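Long-range contacts in endoglucanase (Uncultured bacterium, PDB 3X17), which probably hydrolyses internal beta-1,4-glucosidic bonds of cellulose, as a glycoside hydrolase family 9 endoglucanase with an N-terminal Ig-like domain: residues A[337-348]-A[359-369]; A[382-390]-A[399-407]. All blocks are in the same frame, centred on the assembly; numbering follows the deposited sequence.

Contact 1 (A[337-348]-A[359-369]). With CA (calcium ion), chain E.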
loop_
_atom_site.group_PDB
_atom_site.type_symbol
_atom_site.label_atom_id
_atom_site.label_comp_id
_atom_site.label_asym_id
_atom_site.label_seq_id
_atom_site.Cartn_x
_atom_site.Cartn_y
_atom_site.Cartn_z
ATOM N N ALA A 337 -21.483 -3.989 2.164
ATOM C CA ALA A 337 -22.206 -2.792 1.659
ATOM C C ALA A 337 -21.240 -1.738 1.100
ATOM O O ALA A 337 -21.521 -1.112 0.071
ATOM C CB ALA A 337 -23.118 -2.161 2.788
ATOM N N ASP A 338 -20.097 -1.564 1.759
ATOM C CA ASP A 338 -19.102 -0.647 1.262
ATOM C C ASP A 338 -18.472 -1.132 -0.032
ATOM O O ASP A 338 -18.185 -0.328 -0.928
ATOM C CB ASP A 338 -18.051 -0.268 2.330
ATOM C CG ASP A 338 -17.433 -1.468 3.011
ATOM O OD1 ASP A 338 -17.439 -2.573 2.425
ATOM O OD2 ASP A 338 -16.923 -1.299 4.143
ATOM N N ASP A 339 -18.278 -2.446 -0.132
ATOM C CA ASP A 339 -17.851 -3.081 -1.389
ATOM C C ASP A 339 -18.891 -2.983 -2.513
ATOM O O ASP A 339 -18.539 -2.664 -3.656
ATOM C CB ASP A 339 -17.461 -4.546 -1.121
ATOM C CG ASP A 339 -16.588 -4.682 0.113
ATOM O OD1 ASP A 339 -15.382 -4.446 -0.006
ATOM O OD2 ASP A 339 -17.090 -5.022 1.207
ATOM N N ARG A 340 -20.175 -3.220 -2.204
ATOM C CA ARG A 340 -21.224 -3.034 -3.233
ATOM C C ARG A 340 -21.348 -1.586 -3.699
ATOM O O ARG A 340 -21.492 -1.319 -4.897
ATOM C CB ARG A 340 -22.599 -3.531 -2.773
ATOM C CG ARG A 340 -22.673 -5.005 -2.459
ATOM C CD ARG A 340 -24.071 -5.369 -1.910
ATOM N NE ARG A 340 -24.149 -6.755 -1.460
ATOM C CZ ARG A 340 -24.950 -7.684 -1.980
ATOM N NH1 ARG A 340 -25.758 -7.396 -2.985
ATOM N NH2 ARG A 340 -24.934 -8.912 -1.485
ATOM N N PHE A 341 -21.321 -0.645 -2.759
ATOM C CA PHE A 341 -21.296 0.781 -3.125
ATOM C C PHE A 341 -20.194 1.029 -4.166
ATOM O O PHE A 341 -20.444 1.578 -5.260
ATOM C CB PHE A 341 -21.049 1.626 -1.865
ATOM C CG PHE A 341 -20.744 3.085 -2.140
ATOM C CD1 PHE A 341 -21.772 3.989 -2.368
ATOM C CD2 PHE A 341 -19.428 3.543 -2.175
ATOM C CE1 PHE A 341 -21.509 5.337 -2.575
ATOM C CE2 PHE A 341 -19.156 4.894 -2.360
ATOM C CZ PHE A 341 -20.206 5.782 -2.618
ATOM N N TRP A 342 -18.977 0.577 -3.845
ATOM C CA TRP A 342 -17.819 0.839 -4.710
ATOM C C TRP A 342 -18.016 0.226 -6.091
ATOM O O TRP A 342 -17.779 0.861 -7.108
ATOM C CB TRP A 342 -16.548 0.319 -4.052
ATOM C CG TRP A 342 -15.331 0.384 -4.922
ATOM C CD1 TRP A 342 -14.965 1.405 -5.747
ATOM C CD2 TRP A 342 -14.230 -0.525 -4.895
ATOM N NE1 TRP A 342 -13.734 1.146 -6.307
ATOM C CE2 TRP A 342 -13.259 -0.035 -5.797
ATOM C CE3 TRP A 342 -14.006 -1.757 -4.259
ATOM C CZ2 TRP A 342 -12.103 -0.764 -6.126
ATOM C CZ3 TRP A 342 -12.871 -2.493 -4.604
ATOM C CH2 TRP A 342 -11.920 -1.977 -5.509
ATOM N N ALA A 343 -18.501 -1.007 -6.121
ATOM C CA ALA A 343 -18.788 -1.663 -7.390
ATOM C C ALA A 343 -19.857 -0.908 -8.179
ATOM O O ALA A 343 -19.693 -0.670 -9.380
ATOM C CB ALA A 343 -19.193 -3.144 -7.157
ATOM N N ALA A 344 -20.948 -0.531 -7.510
ATOM C CA ALA A 344 -21.970 0.325 -8.147
ATOM C C ALA A 344 -21.420 1.600 -8.790
ATOM O O ALA A 344 -21.711 1.888 -9.949
ATOM C CB ALA A 344 -23.128 0.649 -7.178
ATOM N N VAL A 345 -20.611 2.347 -8.054
ATOM C CA VAL A 345 -19.982 3.560 -8.598
ATOM C C VAL A 345 -19.196 3.250 -9.864
ATOM O O VAL A 345 -19.432 3.864 -10.900
ATOM C CB VAL A 345 -19.052 4.240 -7.548
ATOM C CG1 VAL A 345 -18.211 5.342 -8.198
ATOM C CG2 VAL A 345 -19.900 4.820 -6.406
ATOM N N GLU A 346 -18.261 2.299 -9.784
ATOM C CA GLU A 346 -17.363 2.012 -10.925
ATOM C C GLU A 346 -18.130 1.520 -12.168
ATOM O O GLU A 346 -17.836 1.911 -13.299
ATOM C CB GLU A 346 -16.281 1.007 -10.532
ATOM C CG GLU A 346 -15.485 1.421 -9.299
ATOM C CD GLU A 346 -14.761 2.768 -9.458
ATOM O OE1 GLU A 346 -14.754 3.346 -10.571
ATOM O OE2 GLU A 346 -14.121 3.208 -8.484
ATOM N N LEU A 347 -19.139 0.691 -11.950
ATOM C CA LEU A 347 -19.972 0.242 -13.050
ATOM C C LEU A 347 -20.785 1.401 -13.640
ATOM O O LEU A 347 -20.935 1.493 -14.858
ATOM C CB LEU A 347 -20.892 -0.910 -12.606
ATOM C CG LEU A 347 -20.183 -2.280 -12.678
ATOM C CD1 LEU A 347 -20.856 -3.325 -11.783
ATOM C CD2 LEU A 347 -20.143 -2.741 -14.129
ATOM N N TRP A 348 -21.378 2.215 -12.764
ATOM C CA TRP A 348 -22.060 3.442 -13.186
ATOM C C TRP A 348 -21.158 4.342 -14.032
ATOM O O TRP A 348 -21.591 4.881 -15.058
ATOM C CB TRP A 348 -22.588 4.233 -11.983
ATOM C CG TRP A 348 -23.266 5.509 -12.414
ATOM C CD1 TRP A 348 -24.322 5.623 -13.294
ATOM C CD2 TRP A 348 -22.864 6.844 -12.105
ATOM N NE1 TRP A 348 -24.618 6.943 -13.514
ATOM C CE2 TRP A 348 -23.733 7.718 -12.811
ATOM C CE3 TRP A 348 -21.900 7.392 -11.256
ATOM C CZ2 TRP A 348 -23.657 9.099 -12.692
ATOM C CZ3 TRP A 348 -21.814 8.771 -11.155
ATOM C CH2 TRP A 348 -22.685 9.608 -11.867
ATOM N N TYR A 359 -28.723 1.949 -7.335
ATOM C CA TYR A 359 -28.223 1.325 -6.119
ATOM C C TYR A 359 -27.599 2.395 -5.239
ATOM O O TYR A 359 -27.863 2.471 -4.034
ATOM C CB TYR A 359 -27.218 0.204 -6.417
ATOM C CG TYR A 359 -26.733 -0.515 -5.167
ATOM C CD1 TYR A 359 -25.644 -0.047 -4.468
ATOM C CD2 TYR A 359 -27.408 -1.629 -4.663
ATOM C CE1 TYR A 359 -25.191 -0.659 -3.339
ATOM C CE2 TYR A 359 -26.982 -2.232 -3.494
ATOM C CZ TYR A 359 -25.847 -1.750 -2.861
ATOM O OH TYR A 359 -25.364 -2.334 -1.717
ATOM N N ILE A 360 -26.819 3.275 -5.860
ATOM C CA ILE A 360 -26.154 4.344 -5.116
ATOM C C ILE A 360 -27.181 5.253 -4.415
ATOM O O ILE A 360 -27.070 5.500 -3.216
ATOM C CB ILE A 360 -25.212 5.160 -5.996
ATOM C CG1 ILE A 360 -24.159 4.242 -6.652
ATOM C CG2 ILE A 360 -24.533 6.238 -5.171
ATOM C CD1 ILE A 360 -23.390 4.905 -7.835
ATOM N N ALA A 361 -28.206 5.672 -5.154
ATOM C CA ALA A 361 -29.227 6.593 -4.617
ATOM C C ALA A 361 -30.025 5.956 -3.479
ATOM O O ALA A 361 -30.287 6.596 -2.466
ATOM C CB ALA A 361 -30.174 7.087 -5.746
ATOM N N ARG A 362 -30.350 4.676 -3.627
ATOM C CA ARG A 362 -30.989 3.892 -2.566
ATOM C C ARG A 362 -30.144 3.892 -1.291
ATOM O O ARG A 362 -30.652 4.189 -0.185
ATOM C CB ARG A 362 -31.249 2.460 -3.047
ATOM C CG ARG A 362 -32.070 1.588 -2.094
ATOM C CD ARG A 362 -32.217 0.124 -2.615
ATOM N NE ARG A 362 -31.937 0.002 -4.050
ATOM C CZ ARG A 362 -31.296 -1.026 -4.622
ATOM N NH1 ARG A 362 -30.875 -2.056 -3.887
ATOM N NH2 ARG A 362 -31.077 -1.027 -5.938
ATOM N N MET A 363 -28.852 3.599 -1.441
ATOM C CA MET A 363 -27.944 3.656 -0.292
ATOM C C MET A 363 -27.859 5.045 0.288
ATOM O O MET A 363 -27.734 5.190 1.493
ATOM C CB MET A 363 -26.530 3.163 -0.613
ATOM C CG MET A 363 -25.865 2.521 0.603
ATOM S SD MET A 363 -24.121 2.086 0.390
ATOM C CE MET A 363 -24.263 0.378 -0.165
ATOM N N ALA A 364 -27.845 6.055 -0.576
ATOM C CA ALA A 364 -27.729 7.443 -0.109
ATOM C C ALA A 364 -28.900 7.833 0.823
ATOM O O ALA A 364 -28.707 8.582 1.790
ATOM C CB ALA A 364 -27.631 8.409 -1.282
ATOM N N ARG A 365 -30.063 7.218 0.602
ATOM C CA ARG A 365 -31.205 7.386 1.503
ATOM C C ARG A 365 -31.024 6.812 2.919
ATOM O O ARG A 365 -31.534 7.377 3.889
ATOM C CB ARG A 365 -32.486 6.846 0.861
ATOM C CG ARG A 365 -33.427 7.929 0.341
ATOM C CD ARG A 365 -34.559 7.329 -0.483
ATOM N NE ARG A 365 -34.345 7.476 -1.928
ATOM C CZ ARG A 365 -34.304 6.462 -2.797
ATOM N NH1 ARG A 365 -34.481 5.212 -2.379
ATOM N NH2 ARG A 365 -34.085 6.696 -4.088
ATOM N N THR A 366 -30.324 5.692 3.055
ATOM C CA THR A 366 -30.235 5.036 4.363
ATOM C C THR A 366 -28.891 5.232 5.054
ATOM O O THR A 366 -28.786 5.118 6.287
ATOM C CB THR A 366 -30.586 3.537 4.289
ATOM O OG1 THR A 366 -29.991 2.957 3.121
ATOM C CG2 THR A 366 -32.108 3.343 4.224
ATOM N N GLY A 367 -27.874 5.591 4.273
ATOM C CA GLY A 367 -26.556 5.878 4.833
ATOM C C GLY A 367 -25.469 5.379 3.900
ATOM O O GLY A 367 -25.497 4.234 3.471
ATOM N N LEU A 368 -24.602 6.288 3.466
ATOM C CA LEU A 368 -23.481 5.911 2.616
ATOM C C LEU A 368 -22.450 5.192 3.476
ATOM O O LEU A 368 -22.429 5.369 4.688
ATOM C CB LEU A 368 -22.850 7.156 2.010
ATOM C CG LEU A 368 -23.705 7.947 1.026
ATOM C CD1 LEU A 368 -23.080 9.334 0.781
ATOM C CD2 LEU A 368 -23.902 7.182 -0.267
ATOM N N PRO A 369 -21.585 4.387 2.847
ATOM C CA PRO A 369 -20.505 3.708 3.574
ATOM C C PRO A 369 -19.694 4.745 4.341
ATOM O O PRO A 369 -19.575 5.875 3.870
ATOM C CB PRO A 369 -19.638 3.141 2.437
ATOM C CG PRO A 369 -20.561 2.981 1.286
ATOM C CD PRO A 369 -21.565 4.087 1.397
HETATM CA CA CA E . -16.470 -4.593 3.325
HETATM O O HOH W 1 -16.868 -3.282 5.404
#

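Contact 2 (A[382-390]-A[399-407])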
loop_
_atom_site.group_PDB
_atom_site.type_symbol
_atom_site.label_atom_id
_atom_site.label_comp_id
_atom_site.label_asym_id
_atom_site.label_seq_id
_atom_site.Cartn_x
_atom_site.Cartn_y
_atom_site.Cartn_z
ATOM N N LEU A 382 -12.511 4.973 -2.770
ATOM C CA LEU A 382 -12.311 4.989 -4.219
ATOM C C LEU A 382 -13.632 5.265 -4.947
ATOM O O LEU A 382 -13.674 5.876 -6.017
ATOM C CB LEU A 382 -11.731 3.658 -4.694
ATOM C CG LEU A 382 -10.334 3.235 -4.199
ATOM C CD1 LEU A 382 -9.981 1.794 -4.635
ATOM C CD2 LEU A 382 -9.227 4.190 -4.658
ATOM N N GLY A 383 -14.726 4.827 -4.351
ATOM C CA GLY A 383 -16.018 5.073 -4.961
ATOM C C GLY A 383 -16.389 6.535 -4.780
ATOM O O GLY A 383 -16.837 7.189 -5.720
ATOM N N TYR A 384 -16.232 7.038 -3.557
ATOM C CA TYR A 384 -16.444 8.465 -3.294
ATOM C C TYR A 384 -15.708 9.295 -4.333
ATOM O O TYR A 384 -16.299 10.148 -4.984
ATOM C CB TYR A 384 -15.908 8.833 -1.911
ATOM C CG TYR A 384 -16.892 8.627 -0.795
ATOM C CD1 TYR A 384 -17.097 7.366 -0.232
ATOM C CD2 TYR A 384 -17.537 9.716 -0.222
ATOM C CE1 TYR A 384 -17.988 7.192 0.847
ATOM C CE2 TYR A 384 -18.387 9.557 0.851
ATOM C CZ TYR A 384 -18.633 8.303 1.367
ATOM O OH TYR A 384 -19.481 8.198 2.450
ATOM N N PHE A 385 -14.421 9.004 -4.513
ATOM C CA PHE A 385 -13.558 9.828 -5.349
ATOM C C PHE A 385 -13.938 9.706 -6.813
ATOM O O PHE A 385 -13.908 10.690 -7.541
ATOM C CB PHE A 385 -12.085 9.459 -5.149
ATOM C CG PHE A 385 -11.111 10.451 -5.760
ATOM C CD1 PHE A 385 -10.879 11.698 -5.150
ATOM C CD2 PHE A 385 -10.466 10.159 -6.954
ATOM C CE1 PHE A 385 -10.040 12.633 -5.744
ATOM C CE2 PHE A 385 -9.577 11.063 -7.518
ATOM C CZ PHE A 385 -9.357 12.308 -6.904
ATOM N N ASP A 386 -14.250 8.486 -7.257
ATOM C CA ASP A 386 -14.470 8.230 -8.682
ATOM C C ASP A 386 -15.834 8.760 -9.112
ATOM O O ASP A 386 -15.983 9.324 -10.197
ATOM C CB ASP A 386 -14.366 6.737 -9.004
ATOM C CG ASP A 386 -12.930 6.287 -9.181
ATOM O OD1 ASP A 386 -12.031 7.167 -9.133
ATOM O OD2 ASP A 386 -12.685 5.062 -9.285
ATOM N N TYR A 387 -16.822 8.611 -8.243
ATOM C CA TYR A 387 -18.096 9.285 -8.437
ATOM C C TYR A 387 -17.974 10.826 -8.627
ATOM O O TYR A 387 -18.419 11.365 -9.641
ATOM C CB TYR A 387 -19.029 8.997 -7.268
ATOM C CG TYR A 387 -20.449 9.500 -7.502
ATOM C CD1 TYR A 387 -20.724 10.873 -7.557
ATOM C CD2 TYR A 387 -21.514 8.609 -7.586
ATOM C CE1 TYR A 387 -22.024 11.343 -7.727
ATOM C CE2 TYR A 387 -22.822 9.063 -7.743
ATOM C CZ TYR A 387 -23.070 10.431 -7.841
ATOM O OH TYR A 387 -24.375 10.871 -8.030
ATOM N N VAL A 388 -17.374 11.504 -7.640
ATOM C CA VAL A 388 -17.092 12.934 -7.709
ATOM C C VAL A 388 -16.284 13.328 -8.962
ATOM O O VAL A 388 -16.694 14.230 -9.694
ATOM C CB VAL A 388 -16.426 13.471 -6.377
ATOM C CG1 VAL A 388 -15.948 14.900 -6.553
ATOM C CG2 VAL A 388 -17.430 13.401 -5.188
ATOM N N THR A 389 -15.187 12.627 -9.258
ATOM C CA THR A 389 -14.283 13.077 -10.330
ATOM C C THR A 389 -14.576 12.531 -11.717
ATOM O O THR A 389 -14.044 13.039 -12.695
ATOM C CB THR A 389 -12.827 12.833 -10.020
ATOM O OG1 THR A 389 -12.593 11.412 -9.878
ATOM C CG2 THR A 389 -12.448 13.583 -8.723
ATOM N N LEU A 390 -15.309 11.429 -11.794
ATOM C CA LEU A 390 -15.431 10.710 -13.068
ATOM C C LEU A 390 -16.882 10.456 -13.466
ATOM O O LEU A 390 -17.160 10.254 -14.638
ATOM C CB LEU A 390 -14.671 9.386 -13.036
ATOM C CG LEU A 390 -13.243 9.285 -13.568
ATOM C CD1 LEU A 390 -12.537 10.611 -13.711
ATOM C CD2 LEU A 390 -12.408 8.278 -12.759
ATOM N N ARG A 399 -23.397 14.098 -4.972
ATOM C CA ARG A 399 -22.073 14.544 -5.291
ATOM C C ARG A 399 -21.573 15.477 -4.206
ATOM O O ARG A 399 -20.453 15.303 -3.710
ATOM C CB ARG A 399 -22.004 15.185 -6.662
ATOM C CG ARG A 399 -20.702 15.934 -6.884
ATOM C CD ARG A 399 -20.171 15.829 -8.315
ATOM N NE ARG A 399 -21.196 15.560 -9.325
ATOM C CZ ARG A 399 -21.044 14.691 -10.338
ATOM N NH1 ARG A 399 -19.942 13.943 -10.428
ATOM N NH2 ARG A 399 -22.017 14.526 -11.238
ATOM N N ALA A 400 -22.438 16.386 -3.751
ATOM C CA ALA A 400 -22.046 17.351 -2.712
ATOM C C ALA A 400 -21.788 16.662 -1.389
ATOM O O ALA A 400 -20.911 17.070 -0.645
ATOM C CB ALA A 400 -23.109 18.467 -2.534
ATOM N N ARG A 401 -22.553 15.623 -1.080
ATOM C CA ARG A 401 -22.263 14.832 0.125
ATOM C C ARG A 401 -20.915 14.106 0.040
ATOM O O ARG A 401 -20.107 14.158 0.969
ATOM C CB ARG A 401 -23.408 13.853 0.438
ATOM C CG ARG A 401 -24.604 14.569 1.053
ATOM C CD ARG A 401 -25.852 13.732 0.934
ATOM N NE ARG A 401 -25.756 12.530 1.759
ATOM C CZ ARG A 401 -26.611 11.523 1.697
ATOM N NH1 ARG A 401 -27.650 11.592 0.864
ATOM N NH2 ARG A 401 -26.424 10.447 2.456
ATOM N N LEU A 402 -20.631 13.537 -1.124
ATOM C CA LEU A 402 -19.378 12.830 -1.341
ATOM C C LEU A 402 -18.189 13.765 -1.192
ATOM O O LEU A 402 -17.210 13.433 -0.510
ATOM C CB LEU A 402 -19.381 12.167 -2.723
ATOM C CG LEU A 402 -20.506 11.138 -2.929
ATOM C CD1 LEU A 402 -20.471 10.516 -4.312
ATOM C CD2 LEU A 402 -20.522 10.080 -1.830
ATOM N N VAL A 403 -18.321 14.977 -1.736
ATOM C CA VAL A 403 -17.230 15.946 -1.705
ATOM C C VAL A 403 -16.913 16.303 -0.260
ATOM O O VAL A 403 -15.754 16.245 0.167
ATOM C CB VAL A 403 -17.538 17.235 -2.553
ATOM C CG1 VAL A 403 -16.578 18.350 -2.191
ATOM C CG2 VAL A 403 -17.406 16.949 -4.058
ATOM N N GLN A 404 -17.947 16.713 0.473
ATOM C CA GLN A 404 -17.816 17.070 1.888
ATOM C C GLN A 404 -17.132 15.964 2.734
ATOM O O GLN A 404 -16.283 16.254 3.582
ATOM C CB GLN A 404 -19.208 17.398 2.453
ATOM C CG GLN A 404 -19.285 17.363 3.978
ATOM C CD GLN A 404 -20.191 16.260 4.524
ATOM O OE1 GLN A 404 -20.228 16.026 5.741
ATOM N NE2 GLN A 404 -20.933 15.583 3.635
ATOM N N ARG A 405 -17.518 14.702 2.526
ATOM C CA ARG A 405 -16.845 13.598 3.202
ATOM C C ARG A 405 -15.376 13.459 2.811
ATOM O O ARG A 405 -14.516 13.252 3.672
ATOM C CB ARG A 405 -17.617 12.295 3.020
ATOM C CG ARG A 405 -19.065 12.432 3.438
ATOM C CD ARG A 405 -19.541 11.272 4.266
ATOM N NE ARG A 405 -20.315 11.713 5.422
ATOM C CZ ARG A 405 -21.622 11.992 5.421
ATOM N NH1 ARG A 405 -22.348 11.927 4.298
ATOM N NH2 ARG A 405 -22.207 12.355 6.560
ATOM N N ILE A 406 -15.065 13.700 1.542
ATOM C CA ILE A 406 -13.676 13.633 1.101
ATOM C C ILE A 406 -12.819 14.692 1.805
ATOM O O ILE A 406 -11.712 14.398 2.286
ATOM C CB ILE A 406 -13.564 13.758 -0.430
ATOM C CG1 ILE A 406 -14.150 12.516 -1.096
ATOM C CG2 ILE A 406 -12.103 13.948 -0.855
ATOM C CD1 ILE A 406 -14.255 12.596 -2.622
ATOM N N LEU A 407 -13.354 15.911 1.923
ATOM C CA LEU A 407 -12.591 17.003 2.537
ATOM C C LEU A 407 -12.488 16.860 4.051
ATOM O O LEU A 407 -11.441 17.158 4.652
ATOM C CB LEU A 407 -13.161 18.375 2.147
ATOM C CG LEU A 407 -13.250 18.645 0.627
ATOM C CD1 LEU A 407 -14.067 19.928 0.399
ATOM C CD2 LEU A 407 -11.856 18.787 -0.025
#

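Contact 1 (A[337-348]-A[359-369])
Pro369 stands on the CG-CD edge of its pyrrolidine ring over one face of Phe341, with CD of Pro369 3.9 Å from the centroid of the Phe341 ring and 20° off its normal, a CH-pi contact. Helices 337-351 and 354-366 are consecutive in the (alpha/alpha)6 barrel; the axes of segments 337-348 and 359-366 run roughly antiparallel, at 140°, and approach to 9.8 Å. Val345 CG2, from the same helix as Phe341, covers the opposite face. Met363 SD comes in obliquely, 5.2 Å from the Phe341 centroid, as a Met-aromatic contact; its chain bends at chi3 (-93°), which brings CE beside Phe341 CB and Ala337. An alanine at Phe341 takes away the ring between Pro369 and Val345, which would probably leave a gap and free Met363 SD to shift. From helix 354-366, Ile360 enters as a knob among Phe341, Ala344, Val345 and Trp348, its CD1 3.8 Å from Val345 CG2. Tyr359 OH comes to 3.2 Å from Arg340 CB, while the Arg340 guanidinium leads away to a salt bridge with Asp336. Pro369 CB rests on Asp338 CB at 3.8 Å, and the calcium ion is bound by Asp338 OD1 at 2.4 Å and by Asp339 OD2 at 2.2 Å.

Contact 2 (A[382-390]-A[399-407])
Leu402 drives its forked end between Tyr384 and Tyr387, and each methyl meets a different ring. Helices 381-390 and 396-418, adjacent in the chain, belong to the (alpha/alpha)6 barrel domain, and the axes of the two segments approach to 9.3 Å at an angle of 126°.

Among the contacts to rings, Leu402 CD1 sits over a face of Tyr387, 3.6 Å from the ring centroid, in a CH-pi contact. Leu402 CD2 reaches Tyr384 CD2 at 3.4 Å, obliquely to that ring, and the aliphatic part of Arg405 runs along Tyr384 CE2 toward its hydroxyl, which is hydrogen-bonded to Pro369 O. Ile406 CD1 meets Phe385 CD1 obliquely at 4.3 Å, on a ring that stacks on Phe448.

The purely aliphatic packing centres on Val388, a knob among Arg399, Leu402, Val403 and Ile406. Its CG2 presses on Leu402 CB at 3.4 Å, tighter than usual carbon contact, and its CG1 meets Val403 CG2 at 3.5 Å.

The polar link is weak: Arg399 NH1 donates to Val388 O at 3.3 Å with an N-H...O angle of 137°. The arginine chain folds at chi3 (25°) to bring NH1 to this helix end, where it also bonds Gly391 O; its positive charge probably suits these C-terminal carbonyls. Tyr387 CE1 lies over one face of the Arg399 guanidinium, the two planes far from parallel, while Val388 O lies at the edge of that group.

Contacts 1 and 2 are two neighbouring helix-helix contacts in the family 9 catalytic domain, their centres 12 Å apart, and helix 381-390 follows helix 354-366 in the chain. Pro369 O and Tyr384 OH, 2.7 Å apart, join them in a probable hydrogen bond. Val345 CG1 adds packing against Gly383 O at 3.4 Å. Glu346 OE2 and Asp386 OD2 stand only 2.5 Å apart, a closeness that suggests a shared proton; Arg287 forms a salt bridge with Glu346, and Lys196 does so with Asp386. The calcium ion is held directly by contact 1, with Asp333, Asp335 and Val377 completing the protein ligands, whereas the Tyr384 side chain in contact 2 is about 12 Å from this same calcium ion.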